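Local coordinates for hydrolase, haloacid dehalogenase-like family (Pseudomonas syringae pv. tomato, PDB 3S6J), which binds calcium in a haloacid dehalogenase-like hydrolase domain and probably acts as a metal-dependent phosphatase, perhaps on sugar phosphates, at residues A26-A31 against W42-K47; D33-P38 against S76-Q81. All coordinates share one frame; numbering follows the deposited sequence.

Interaction 1 (A26-A31 against W42-K47); sequences AAWKEA and WRIHRK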
loop_
_atom_site.group_PDB
_atom_site.type_symbol
_atom_site.label_atom_id
_atom_site.label_comp_id
_atom_site.label_asym_id
_atom_site.label_seq_id
_atom_site.Cartn_x
_atom_site.Cartn_y
_atom_site.Cartn_z
ATOM N N ALA E 26 9.761 -2.247 -0.906
ATOM C CA ALA E 26 10.460 -3.245 -1.717
ATOM C C ALA E 26 11.850 -3.538 -1.156
ATOM O O ALA E 26 12.277 -4.701 -1.087
ATOM C CB ALA E 26 10.545 -2.775 -3.160
ATOM N N ALA E 27 12.530 -2.483 -0.713
ATOM C CA ALA E 27 13.842 -2.598 -0.079
ATOM C C ALA E 27 13.796 -3.425 1.210
ATOM O O ALA E 27 14.673 -4.262 1.445
ATOM C CB ALA E 27 14.432 -1.212 0.196
ATOM N N TRP E 28 12.804 -3.165 2.067
ATOM C CA TRP E 28 12.655 -3.984 3.262
ATOM C C TRP E 28 12.340 -5.437 2.911
ATOM O O TRP E 28 12.882 -6.353 3.531
ATOM C CB TRP E 28 11.618 -3.410 4.232
ATOM C CG TRP E 28 12.197 -2.306 5.048
ATOM C CD1 TRP E 28 11.860 -0.987 5.000
ATOM C CD2 TRP E 28 13.275 -2.413 5.992
ATOM N NE1 TRP E 28 12.640 -0.271 5.862
ATOM C CE2 TRP E 28 13.519 -1.119 6.491
ATOM C CE3 TRP E 28 14.045 -3.480 6.472
ATOM C CZ2 TRP E 28 14.509 -0.854 7.447
ATOM C CZ3 TRP E 28 15.029 -3.220 7.432
ATOM C CH2 TRP E 28 15.251 -1.921 7.908
ATOM N N LYS E 29 11.476 -5.636 1.911
ATOM C CA LYS E 29 11.049 -6.974 1.518
ATOM C C LYS E 29 12.236 -7.837 1.087
ATOM O O LYS E 29 12.354 -8.998 1.476
ATOM C CB LYS E 29 10.005 -6.911 0.396
ATOM C CG LYS E 29 9.561 -8.283 -0.110
ATOM C CD LYS E 29 8.976 -9.135 1.036
ATOM C CE LYS E 29 8.225 -10.327 0.465
ATOM N NZ LYS E 29 8.045 -11.415 1.463
ATOM N N GLU E 30 13.109 -7.239 0.294
ATOM C CA GLU E 30 14.311 -7.882 -0.220
ATOM C C GLU E 30 15.291 -8.178 0.902
ATOM O O GLU E 30 15.869 -9.277 0.963
ATOM C CB GLU E 30 14.947 -6.971 -1.273
ATOM C CG GLU E 30 16.348 -7.336 -1.677
ATOM C CD GLU E 30 16.779 -6.561 -2.916
ATOM O OE1 GLU E 30 15.920 -5.886 -3.520
ATOM O OE2 GLU E 30 17.969 -6.620 -3.290
ATOM N N ALA E 31 15.468 -7.221 1.810
ATOM C CA ALA E 31 16.302 -7.469 3.002
ATOM C C ALA E 31 15.766 -8.570 3.909
ATOM O O ALA E 31 16.535 -9.399 4.414
ATOM C CB ALA E 31 16.513 -6.200 3.806
ATOM N N TRP E 42 2.130 -6.137 2.710
ATOM C CA TRP E 42 1.214 -5.217 3.404
ATOM C C TRP E 42 1.646 -4.955 4.873
ATOM O O TRP E 42 1.520 -3.822 5.372
ATOM C CB TRP E 42 -0.241 -5.701 3.332
ATOM C CG TRP E 42 -0.530 -6.852 4.255
ATOM C CD1 TRP E 42 -0.254 -8.171 4.035
ATOM C CD2 TRP E 42 -1.156 -6.781 5.542
ATOM N NE1 TRP E 42 -0.667 -8.925 5.120
ATOM C CE2 TRP E 42 -1.222 -8.092 6.051
ATOM C CE3 TRP E 42 -1.659 -5.731 6.315
ATOM C CZ2 TRP E 42 -1.759 -8.384 7.309
ATOM C CZ3 TRP E 42 -2.203 -6.020 7.551
ATOM C CH2 TRP E 42 -2.247 -7.340 8.035
ATOM N N ARG E 43 2.169 -5.989 5.543
ATOM C CA ARG E 43 2.673 -5.867 6.916
ATOM C C ARG E 43 3.897 -4.954 6.982
ATOM O O ARG E 43 4.067 -4.207 7.936
ATOM C CB ARG E 43 3.007 -7.254 7.540
ATOM C CG ARG E 43 1.968 -8.352 7.276
ATOM C CD ARG E 43 2.054 -9.548 8.237
ATOM N NE ARG E 43 1.393 -9.181 9.490
ATOM C CZ ARG E 43 0.297 -9.750 9.982
ATOM N NH1 ARG E 43 -0.278 -10.768 9.369
ATOM N NH2 ARG E 43 -0.204 -9.298 11.118
ATOM N N ILE E 44 4.763 -5.020 5.970
ATOM C CA ILE E 44 5.912 -4.109 5.901
ATOM C C ILE E 44 5.456 -2.663 5.642
ATOM O O ILE E 44 5.975 -1.713 6.236
ATOM C CB ILE E 44 6.941 -4.547 4.827
ATOM C CG1 ILE E 44 7.525 -5.928 5.185
ATOM C CG2 ILE E 44 8.055 -3.501 4.710
ATOM C CD1 ILE E 44 8.231 -6.672 4.043
ATOM N N HIS E 45 4.460 -2.515 4.774
ATOM C CA HIS E 45 3.930 -1.196 4.389
ATOM C C HIS E 45 3.310 -0.521 5.609
ATOM O O HIS E 45 3.403 0.694 5.774
ATOM C CB HIS E 45 2.890 -1.343 3.255
ATOM C CG HIS E 45 2.469 -0.045 2.622
ATOM N ND1 HIS E 45 1.656 0.005 1.519
ATOM C CD2 HIS E 45 2.776 1.244 2.934
ATOM C CE1 HIS E 45 1.474 1.272 1.164
ATOM N NE2 HIS E 45 2.142 2.034 2.010
ATOM N N ARG E 46 2.691 -1.316 6.475
ATOM C CA ARG E 46 2.063 -0.795 7.696
ATOM C C ARG E 46 3.049 -0.073 8.617
ATOM O O ARG E 46 2.661 0.827 9.362
ATOM C CB ARG E 46 1.424 -1.937 8.497
ATOM C CG ARG E 46 0.014 -2.323 8.092
ATOM C CD ARG E 46 -0.764 -2.857 9.319
ATOM N NE ARG E 46 -0.049 -3.902 10.070
ATOM C CZ ARG E 46 -0.644 -4.792 10.875
ATOM N NH1 ARG E 46 -1.965 -4.775 11.043
ATOM N NH2 ARG E 46 0.077 -5.706 11.515
ATOM N N LYS E 47 4.314 -0.492 8.599
ATOM C CA LYS E 47 5.311 0.033 9.533
ATOM C C LYS E 47 6.185 1.150 8.940
ATOM O O LYS E 47 6.977 1.778 9.646
ATOM C CB LYS E 47 6.227 -1.089 10.040
ATOM C CG LYS E 47 5.525 -2.351 10.533
ATOM C CD LYS E 47 4.602 -2.102 11.728
ATOM C CE LYS E 47 4.240 -3.421 12.427
ATOM N NZ LYS E 47 3.071 -3.283 13.356
#
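I44 reaches from helix 41-47 to helix 21-34 and spreads its two branches over neighbouring residues, W28 and K29. Its CG2 methyl meets CB of W28 at 3.6 Å, approaching the indole obliquely. The other branch ends in CD1, which lies 3.8 Å from CA of K29 and 4.0 Å from CD of the same lysine, beside the aliphatic part of the chain. I44 and K29 cross at about a right angle. With chi1 at -63°, CG1 lies anti to the carbonyl carbon and CG2 anti to the backbone N, which turns the two arms of the fork toward K29 and W28. The contact is wholly apolar, with no hydrogen bond between the segments. K29 bends at chi2 (58°) and carries its NZ past the isoleucine to L39 O and the carboxylate of D33, so CB and CD of the lysine border the isoleucine while its charge is met elsewhere. Beyond CB the indole of W28 turns from I44, stacks on H79 and touches M55 and L56 of helix 52-63; L32 and L39 also pack on I44. This is buried helix-helix packing in the helical cap inserted after the first strand of a HAD-type core, with W28 about 8 Å from the calcium ligand D14, side chain to side chain.

Interaction 2 (D33-P38 against S76-Q81); sequences DAENIP and SEKHAQ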
loop_
_atom_site.group_PDB
_atom_site.type_symbol
_atom_site.label_atom_id
_atom_site.label_comp_id
_atom_site.label_asym_id
_atom_site.label_seq_id
_atom_site.Cartn_x
_atom_site.Cartn_y
_atom_site.Cartn_z
ATOM N N ASP E 33 13.576 -11.038 3.121
ATOM C CA ASP E 33 13.626 -12.311 2.401
ATOM C C ASP E 33 15.038 -12.891 2.458
ATOM O O ASP E 33 15.207 -14.091 2.659
ATOM C CB ASP E 33 13.194 -12.158 0.941
ATOM C CG ASP E 33 11.683 -11.991 0.779
ATOM O OD1 ASP E 33 10.930 -12.160 1.770
ATOM O OD2 ASP E 33 11.239 -11.697 -0.358
ATOM N N ALA E 34 16.046 -12.036 2.282
ATOM C CA ALA E 34 17.464 -12.457 2.328
ATOM C C ALA E 34 17.825 -13.096 3.658
ATOM O O ALA E 34 18.802 -13.842 3.765
ATOM C CB ALA E 34 18.373 -11.275 2.098
ATOM N N GLU E 35 17.048 -12.756 4.675
ATOM C CA GLU E 35 17.343 -13.140 6.036
ATOM C C GLU E 35 16.294 -14.111 6.560
ATOM O O GLU E 35 16.138 -14.263 7.773
ATOM C CB GLU E 35 17.432 -11.896 6.915
ATOM C CG GLU E 35 18.671 -11.047 6.652
ATOM C CD GLU E 35 19.949 -11.725 7.142
ATOM O OE1 GLU E 35 19.893 -12.442 8.167
ATOM O OE2 GLU E 35 21.007 -11.540 6.499
ATOM N N ASN E 36 15.596 -14.785 5.641
ATOM C CA ASN E 36 14.594 -15.796 6.004
ATOM C C ASN E 36 13.595 -15.284 7.030
ATOM O O ASN E 36 13.270 -15.988 8.000
ATOM C CB ASN E 36 15.240 -17.066 6.562
ATOM C CG ASN E 36 16.436 -17.519 5.770
ATOM O OD1 ASN E 36 17.561 -17.584 6.290
ATOM N ND2 ASN E 36 16.213 -17.845 4.518
ATOM N N ILE E 37 13.153 -14.047 6.846
ATOM C CA ILE E 37 12.050 -13.491 7.625
ATOM C C ILE E 37 10.973 -13.075 6.626
ATOM O O ILE E 37 10.879 -11.914 6.237
ATOM C CB ILE E 37 12.483 -12.286 8.489
ATOM C CG1 ILE E 37 13.722 -12.641 9.305
ATOM C CG2 ILE E 37 11.328 -11.829 9.425
ATOM C CD1 ILE E 37 14.083 -11.616 10.369
ATOM N N PRO E 38 10.184 -14.055 6.174
ATOM C CA PRO E 38 9.223 -13.867 5.095
ATOM C C PRO E 38 7.985 -13.200 5.662
ATOM O O PRO E 38 7.319 -13.760 6.541
ATOM C CB PRO E 38 8.927 -15.302 4.651
ATOM C CG PRO E 38 9.079 -16.106 5.891
ATOM C CD PRO E 38 10.133 -15.419 6.737
ATOM N N SER E 76 19.329 -3.865 8.254
ATOM C CA SER E 76 19.510 -2.447 7.984
ATOM C C SER E 76 20.452 -2.220 6.792
ATOM O O SER E 76 20.088 -1.539 5.835
ATOM C CB SER E 76 20.040 -1.744 9.232
ATOM O OG SER E 76 20.066 -0.343 9.044
ATOM N N GLU E 77 21.652 -2.798 6.837
ATOM C CA GLU E 77 22.572 -2.686 5.707
ATOM C C GLU E 77 21.960 -3.162 4.391
ATOM O O GLU E 77 22.095 -2.501 3.366
ATOM C CB GLU E 77 23.886 -3.439 5.976
ATOM C CG GLU E 77 24.814 -2.737 6.950
ATOM C CD GLU E 77 26.213 -3.374 7.020
ATOM O OE1 GLU E 77 27.030 -3.167 6.081
ATOM O OE2 GLU E 77 26.497 -4.073 8.025
ATOM N N LYS E 78 21.315 -4.324 4.418
ATOM C CA LYS E 78 20.667 -4.874 3.228
ATOM C C LYS E 78 19.627 -3.911 2.700
ATOM O O LYS E 78 19.497 -3.720 1.498
ATOM C CB LYS E 78 19.997 -6.215 3.534
ATOM C CG LYS E 78 20.695 -7.418 2.907
ATOM C CD LYS E 78 21.560 -8.148 3.894
ATOM C CE LYS E 78 22.006 -9.514 3.345
ATOM N NZ LYS E 78 22.524 -9.426 1.929
ATOM N N HIS E 79 18.880 -3.305 3.614
ATOM C CA HIS E 79 17.863 -2.327 3.236
ATOM C C HIS E 79 18.471 -1.093 2.561
ATOM O O HIS E 79 18.023 -0.705 1.490
ATOM C CB HIS E 79 17.026 -1.923 4.443
ATOM C CG HIS E 79 16.116 -0.762 4.183
ATOM N ND1 HIS E 79 16.439 0.529 4.544
ATOM C CD2 HIS E 79 14.889 -0.706 3.628
ATOM C CE1 HIS E 79 15.446 1.334 4.212
ATOM N NE2 HIS E 79 14.497 0.615 3.644
ATOM N N ALA E 80 19.493 -0.490 3.168
ATOM C CA ALA E 80 20.146 0.667 2.549
ATOM C C ALA E 80 20.631 0.344 1.149
ATOM O O ALA E 80 20.456 1.128 0.227
ATOM C CB ALA E 80 21.306 1.153 3.391
ATOM N N GLN E 81 21.243 -0.822 0.993
ATOM C CA GLN E 81 21.766 -1.228 -0.294
ATOM C C GLN E 81 20.646 -1.397 -1.318
ATOM O O GLN E 81 20.741 -0.876 -2.431
ATOM C CB GLN E 81 22.613 -2.494 -0.154
ATOM C CG GLN E 81 23.944 -2.238 0.577
ATOM C CD GLN E 81 24.414 -3.401 1.448
ATOM O OE1 GLN E 81 24.261 -4.578 1.089
ATOM N NE2 GLN E 81 24.997 -3.070 2.602
#
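A34 and K78 mark the closest backbone approach, 8.3 Å from CA to CA, where the last turn of helix 21-34 and the loop after it face the middle of helix 69-85. Two residues of the first segment, A34 and E35, meet the single side chain of K78. The CB methyl of A34 lies 4.2 Å from CE of the lysine, a loose apolar touch. E35 approaches the same carbon with its carboxylate, OE2 lying 3.9 Å from CE, and the two side chains cross at about a right angle. Bends at chi2 and chi4 (47°) of K78 present CE, rather than the ammonium group, to A34 and E35. The lysine NZ stays 5.3 Å from OE2 of E35, too far for a salt bridge, so any attraction is probably modest. E35, itself bent at chi2 (-71°), has its stronger polar partners one turn or more earlier on helix 69-85, where OE1 forms a salt bridge with R74 and a hydrogen bond with Q71. The backbone turns away immediately afterwards in a Schellman motif, with N36 at positive phi as its C-prime residue; N36 N bonds to D33 O (3.1 Å) and I37 N to L32 O. At this surface edge of the cap, E35 also packs on L75 and I37 reaches Q71, joining the end of helix 21-34 to the flank of helix 69-85.

Interactions 1 and 2 both use helix 21-34, at successive places along it, with their centres 10 Å apart. Along the chain their segments alternate: 26-31, 33-38, 42-47, then 76-81. Interaction 1 packs the helix against helix 41-47 in a buried place; interaction 2 ties its C-terminal end to helix 69-85 at the surface. The two contacts touch directly, since A27 and A31 pack against H79, and A31 also against K78. Helix 21-34 is thus held by partners on helices 41-47 and 69-85 within the helical cap, apart from the parallel sheet whose strand 8-11 leads into the calcium site.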